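Local structure of TadZ (Pseudomonas aeruginosa, 4LDA) at residues V7-H12 with V30-A35; G50-S55 with L78-I83. The protein is a probable pilus-assembly protein that may, as a whole, bind and hydrolyse ATP, represented here by its CheY-like N-terminal domain. One frame throughout, in Å; residues are numbered along the deposited sequence.

From the N terminus, strand 4-9 leads through helix 13-22 to strand 27-31, and contact 1 closes this first beta-alpha-beta loop. Helix 37-47 then carries the chain back to the middle of the sheet, where strand 51-55, helix 61-74 and strand 79-83 form a second unit, closed by contact 2. The two loops follow one another in series, neither nested nor crossed. They are joined laterally, because strands 4-9 and 51-55 are neighbours: Val7 O probably accepts from Phe53 N, and Leu9 O from Ser55 N. Contact 1 thus attaches an outermost strand of the parallel sheet, whereas contact 2 lies about 11 Å away, centre to centre, in the core.

Contact 1: V7-H12 with V30-A35; sequences VALTQH and VPAGSA
Ala8 uses both its backbone polar groups on the 30-35 segment: Ala8 N donates to Val30 O at 3.0 Å, and Ala8 O accepts from Ala32 N, also at 3.0 Å. Both bonds are bent, 148° at the hydrogen, and Val30 O takes a second, weaker contact from Val7 CA at 3.3 Å. Pro31, between the two bonded residues, has its nitrogen turned from strand 4-9, so its missing N-H costs this pairing nothing. The strands are the parallel first and second of the CheY-like fold, linked by helix 13-22, with 27-31 an outermost strand. Val7 and Leu9 turn their own backbone groups to strand 51-55. Beyond the strand ends a water takes over, donating to Thr10 O and to Gly33 O, each at 2.9 Å. Gly33 suits this bend because its phi is positive (54°). On the face packed by helix 37-47, the small Ala32 CB rests against Leu9 CD2, at 3.5 Å, and Val7 CG1, at 3.7 Å; chi1 175° sets Val7 CG1 anti to its backbone N, on the side of Ala32 CB. On the other face, Ala8 and Pro31 meet Leu16 of helix 13-22. In the next loop Gln11 N donates to Glu15 OE1.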
loop_
_atom_site.group_PDB
_atom_site.type_symbol
_atom_site.label_atom_id
_atom_site.label_comp_id
_atom_site.label_asym_id
_atom_site.label_seq_id
_atom_site.Cartn_x
_atom_site.Cartn_y
_atom_site.Cartn_z
ATOM N N VAL A 7 -4.839 -1.288 4.141
ATOM C CA VAL A 7 -3.907 -1.989 5.025
ATOM C C VAL A 7 -2.542 -1.333 4.840
ATOM O O VAL A 7 -2.195 -0.967 3.728
ATOM C CB VAL A 7 -3.906 -3.526 4.789
ATOM C CG1 VAL A 7 -2.850 -4.228 5.627
ATOM C CG2 VAL A 7 -5.275 -4.098 5.118
ATOM N N ALA A 8 -1.804 -1.130 5.944
ATOM C CA ALA A 8 -0.506 -0.477 5.898
ATOM C C ALA A 8 0.582 -1.246 6.641
ATOM O O ALA A 8 0.454 -1.546 7.830
ATOM C CB ALA A 8 -0.611 0.913 6.489
ATOM N N LEU A 9 1.671 -1.533 5.914
ATOM C CA LEU A 9 2.912 -2.108 6.413
ATOM C C LEU A 9 3.894 -0.969 6.469
ATOM O O LEU A 9 4.468 -0.601 5.448
ATOM C CB LEU A 9 3.406 -3.271 5.537
ATOM C CG LEU A 9 2.516 -4.466 5.390
ATOM C CD1 LEU A 9 2.957 -5.307 4.209
ATOM C CD2 LEU A 9 2.523 -5.275 6.676
ATOM N N THR A 10 3.961 -0.301 7.614
ATOM C CA THR A 10 4.795 0.879 7.820
ATOM C C THR A 10 6.055 0.483 8.550
ATOM O O THR A 10 6.044 -0.514 9.290
ATOM C CB THR A 10 4.001 1.945 8.591
ATOM O OG1 THR A 10 3.491 1.375 9.807
ATOM C CG2 THR A 10 2.851 2.519 7.766
ATOM N N GLN A 11 7.151 1.242 8.352
ATOM C CA GLN A 11 8.367 0.881 9.067
ATOM C C GLN A 11 8.615 1.873 10.250
ATOM O O GLN A 11 9.529 1.637 11.046
ATOM C CB GLN A 11 9.600 0.715 8.166
ATOM C CG GLN A 11 9.960 1.810 7.204
ATOM C CD GLN A 11 10.965 1.300 6.178
ATOM O OE1 GLN A 11 11.663 0.288 6.373
ATOM N NE2 GLN A 11 11.080 2.010 5.059
ATOM N N HIS A 12 7.723 2.875 10.449
ATOM C CA HIS A 12 7.741 3.749 11.625
ATOM C C HIS A 12 6.323 4.373 11.819
ATOM O O HIS A 12 5.570 4.499 10.852
ATOM C CB HIS A 12 8.859 4.808 11.596
ATOM C CG HIS A 12 8.687 5.898 10.609
ATOM N ND1 HIS A 12 8.067 7.082 10.957
ATOM C CD2 HIS A 12 9.131 5.986 9.332
ATOM C CE1 HIS A 12 8.119 7.839 9.875
ATOM N NE2 HIS A 12 8.758 7.223 8.874
ATOM N N VAL A 30 -5.925 0.402 8.423
ATOM C CA VAL A 30 -5.698 -0.713 9.328
ATOM C C VAL A 30 -4.204 -1.028 9.328
ATOM O O VAL A 30 -3.648 -1.311 8.253
ATOM C CB VAL A 30 -6.559 -1.947 8.906
ATOM C CG1 VAL A 30 -6.234 -3.181 9.739
ATOM C CG2 VAL A 30 -8.049 -1.639 8.952
ATOM N N PRO A 31 -3.521 -0.959 10.494
ATOM C CA PRO A 31 -2.097 -1.347 10.521
ATOM C C PRO A 31 -1.960 -2.867 10.438
ATOM O O PRO A 31 -2.850 -3.581 10.886
ATOM C CB PRO A 31 -1.615 -0.803 11.868
ATOM C CG PRO A 31 -2.834 -0.842 12.745
ATOM C CD PRO A 31 -4.031 -0.653 11.853
ATOM N N ALA A 32 -0.887 -3.366 9.852
ATOM C CA ALA A 32 -0.713 -4.816 9.766
ATOM C C ALA A 32 0.494 -5.272 10.578
ATOM O O ALA A 32 0.684 -6.472 10.799
ATOM C CB ALA A 32 -0.567 -5.231 8.324
ATOM N N GLY A 33 1.275 -4.296 11.040
ATOM C CA GLY A 33 2.470 -4.503 11.848
ATOM C C GLY A 33 3.479 -5.449 11.230
ATOM O O GLY A 33 3.871 -5.304 10.067
ATOM N N SER A 34 3.891 -6.431 12.028
ATOM C CA SER A 34 4.820 -7.495 11.659
ATOM C C SER A 34 3.976 -8.684 11.234
ATOM O O SER A 34 3.542 -9.480 12.083
ATOM C CB SER A 34 5.752 -7.804 12.833
ATOM O OG SER A 34 6.649 -8.861 12.538
ATOM N N ALA A 35 3.642 -8.736 9.936
ATOM C CA ALA A 35 2.755 -9.765 9.418
ATOM C C ALA A 35 3.384 -10.573 8.291
ATOM O O ALA A 35 4.044 -10.015 7.410
ATOM C CB ALA A 35 1.473 -9.125 8.916
HETATM O O HOH W 1 3.887 -2.406 9.909
#

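Contact 2: G50-S55 with L78-I83; sequences GVLFIS and LSVVAI
Five backbone hydrogen bonds join Gly50-Ile54 to Ser79-Ile83, pairing the third and fourth strands of the CheY-like doubly wound fold, whose crossover runs through helix 61-74. Donors alternate between the strands, as parallel pairing demands. Ser79 N donates to Gly50 O, Leu52 N to Ser79 O, Val81 N to Leu52 O, Ile54 N to Val81 O and Ile83 N to Ile54 O. The first is nearly straight; the last, at 2.8 Å between Ile83 N and Ile54 O, is more bent (151°). The strand axes are inclined by 27°.

Weaker CA-H...O contacts use the same carbonyls: Ser79 O also receives Val51 CA and Val81 O receives Phe53 CA, both at 3.3 Å.

Apolar side chains fill both faces, and beta-branched residues suit these extended, buried strands. Toward helix 61-74, Val80 CG1 is met by Ile54 CG2 at 3.7 Å and by Leu52 CD2 at 4.1 Å; Leu52 and Val80 run alongside each other, whereas Ile54 slants across. The small Ala82 lies on this face too, against Phe103 of strand 102-104. Toward helix 110-121, Phe53 lies beside Val81, with its CD1 3.7 Å from Val81 CB. Phe53 CG stands opposite its carbonyl carbon (chi1 -65°), which takes the ring along Val81, while Ile83 CD1 packs on Phe53 CB. Ile117 and Ile104 also touch Phe53.

Polar side chains are few. Ser55 closes strand 51-55 at the C-terminal end of the sheet, probably about where phosphorylatable receiver domains carry their acceptor aspartate. Its OG is hydrogen-bonded to Glu15 OE2 and weakly to Gln11 NE2.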
loop_
_atom_site.group_PDB
_atom_site.type_symbol
_atom_site.label_atom_id
_atom_site.label_comp_id
_atom_site.label_asym_id
_atom_site.label_seq_id
_atom_site.Cartn_x
_atom_site.Cartn_y
_atom_site.Cartn_z
ATOM N N GLY A 50 -8.836 -3.253 -0.697
ATOM C CA GLY A 50 -8.418 -3.294 -2.104
ATOM C C GLY A 50 -7.093 -2.588 -2.360
ATOM O O GLY A 50 -6.525 -2.684 -3.457
ATOM N N VAL A 51 -6.604 -1.847 -1.330
ATOM C CA VAL A 51 -5.343 -1.111 -1.384
ATOM C C VAL A 51 -4.490 -1.495 -0.178
ATOM O O VAL A 51 -4.988 -1.508 0.957
ATOM C CB VAL A 51 -5.542 0.428 -1.458
ATOM C CG1 VAL A 51 -4.193 1.172 -1.494
ATOM C CG2 VAL A 51 -6.418 0.803 -2.649
ATOM N N LEU A 52 -3.195 -1.802 -0.442
ATOM C CA LEU A 52 -2.200 -2.100 0.573
ATOM C C LEU A 52 -1.015 -1.156 0.400
ATOM O O LEU A 52 -0.436 -1.078 -0.686
ATOM C CB LEU A 52 -1.755 -3.573 0.542
ATOM C CG LEU A 52 -0.722 -3.970 1.597
ATOM C CD1 LEU A 52 -1.150 -5.197 2.322
ATOM C CD2 LEU A 52 0.653 -4.193 0.987
ATOM N N PHE A 53 -0.654 -0.449 1.480
ATOM C CA PHE A 53 0.509 0.426 1.527
ATOM C C PHE A 53 1.678 -0.347 2.142
ATOM O O PHE A 53 1.504 -1.002 3.159
ATOM C CB PHE A 53 0.201 1.708 2.306
ATOM C CG PHE A 53 -0.842 2.567 1.646
ATOM C CD1 PHE A 53 -0.491 3.472 0.652
ATOM C CD2 PHE A 53 -2.176 2.494 2.039
ATOM C CE1 PHE A 53 -1.454 4.272 0.047
ATOM C CE2 PHE A 53 -3.145 3.287 1.426
ATOM C CZ PHE A 53 -2.777 4.180 0.449
ATOM N N ILE A 54 2.846 -0.318 1.499
ATOM C CA ILE A 54 4.026 -1.009 2.021
ATOM C C ILE A 54 5.218 -0.036 1.972
ATOM O O ILE A 54 5.518 0.543 0.938
ATOM C CB ILE A 54 4.324 -2.360 1.317
ATOM C CG1 ILE A 54 5.439 -3.161 2.086
ATOM C CG2 ILE A 54 4.581 -2.193 -0.205
ATOM C CD1 ILE A 54 5.682 -4.573 1.615
ATOM N N SER A 55 5.836 0.180 3.131
ATOM C CA SER A 55 6.981 1.062 3.280
ATOM C C SER A 55 8.252 0.277 2.910
ATOM O O SER A 55 8.528 -0.787 3.480
ATOM C CB SER A 55 7.032 1.636 4.692
ATOM O OG SER A 55 8.037 2.629 4.763
ATOM N N LEU A 78 -5.508 -6.696 -6.144
ATOM C CA LEU A 78 -5.029 -5.837 -5.064
ATOM C C LEU A 78 -4.100 -4.751 -5.610
ATOM O O LEU A 78 -3.199 -5.050 -6.405
ATOM C CB LEU A 78 -4.292 -6.684 -3.992
ATOM C CG LEU A 78 -3.681 -5.938 -2.785
ATOM C CD1 LEU A 78 -4.750 -5.445 -1.835
ATOM C CD2 LEU A 78 -2.700 -6.814 -2.047
ATOM N N SER A 79 -4.317 -3.496 -5.174
ATOM C CA SER A 79 -3.449 -2.377 -5.534
ATOM C C SER A 79 -2.404 -2.203 -4.430
ATOM O O SER A 79 -2.756 -1.901 -3.293
ATOM C CB SER A 79 -4.244 -1.092 -5.763
ATOM O OG SER A 79 -5.229 -1.241 -6.766
ATOM N N VAL A 80 -1.132 -2.467 -4.750
ATOM C CA VAL A 80 -0.048 -2.305 -3.788
ATOM C C VAL A 80 0.621 -0.944 -4.096
ATOM O O VAL A 80 1.062 -0.710 -5.223
ATOM C CB VAL A 80 0.947 -3.504 -3.769
ATOM C CG1 VAL A 80 2.081 -3.267 -2.781
ATOM C CG2 VAL A 80 0.234 -4.806 -3.435
ATOM N N VAL A 81 0.635 -0.042 -3.102
ATOM C CA VAL A 81 1.256 1.283 -3.197
ATOM C C VAL A 81 2.487 1.300 -2.295
ATOM O O VAL A 81 2.365 1.120 -1.085
ATOM C CB VAL A 81 0.272 2.444 -2.844
ATOM C CG1 VAL A 81 0.957 3.800 -2.981
ATOM C CG2 VAL A 81 -0.989 2.393 -3.711
ATOM N N ALA A 82 3.671 1.503 -2.884
ATOM C CA ALA A 82 4.921 1.557 -2.123
ATOM C C ALA A 82 5.157 2.954 -1.563
ATOM O O ALA A 82 4.753 3.937 -2.168
ATOM C CB ALA A 82 6.091 1.133 -2.998
ATOM N N ILE A 83 5.767 3.030 -0.384
ATOM C CA ILE A 83 6.114 4.268 0.317
ATOM C C ILE A 83 7.636 4.252 0.501
ATOM O O ILE A 83 8.164 3.307 1.071
ATOM C CB ILE A 83 5.340 4.438 1.662
ATOM C CG1 ILE A 83 3.818 4.401 1.488
ATOM C CG2 ILE A 83 5.782 5.693 2.439
ATOM C CD1 ILE A 83 3.065 4.088 2.828
#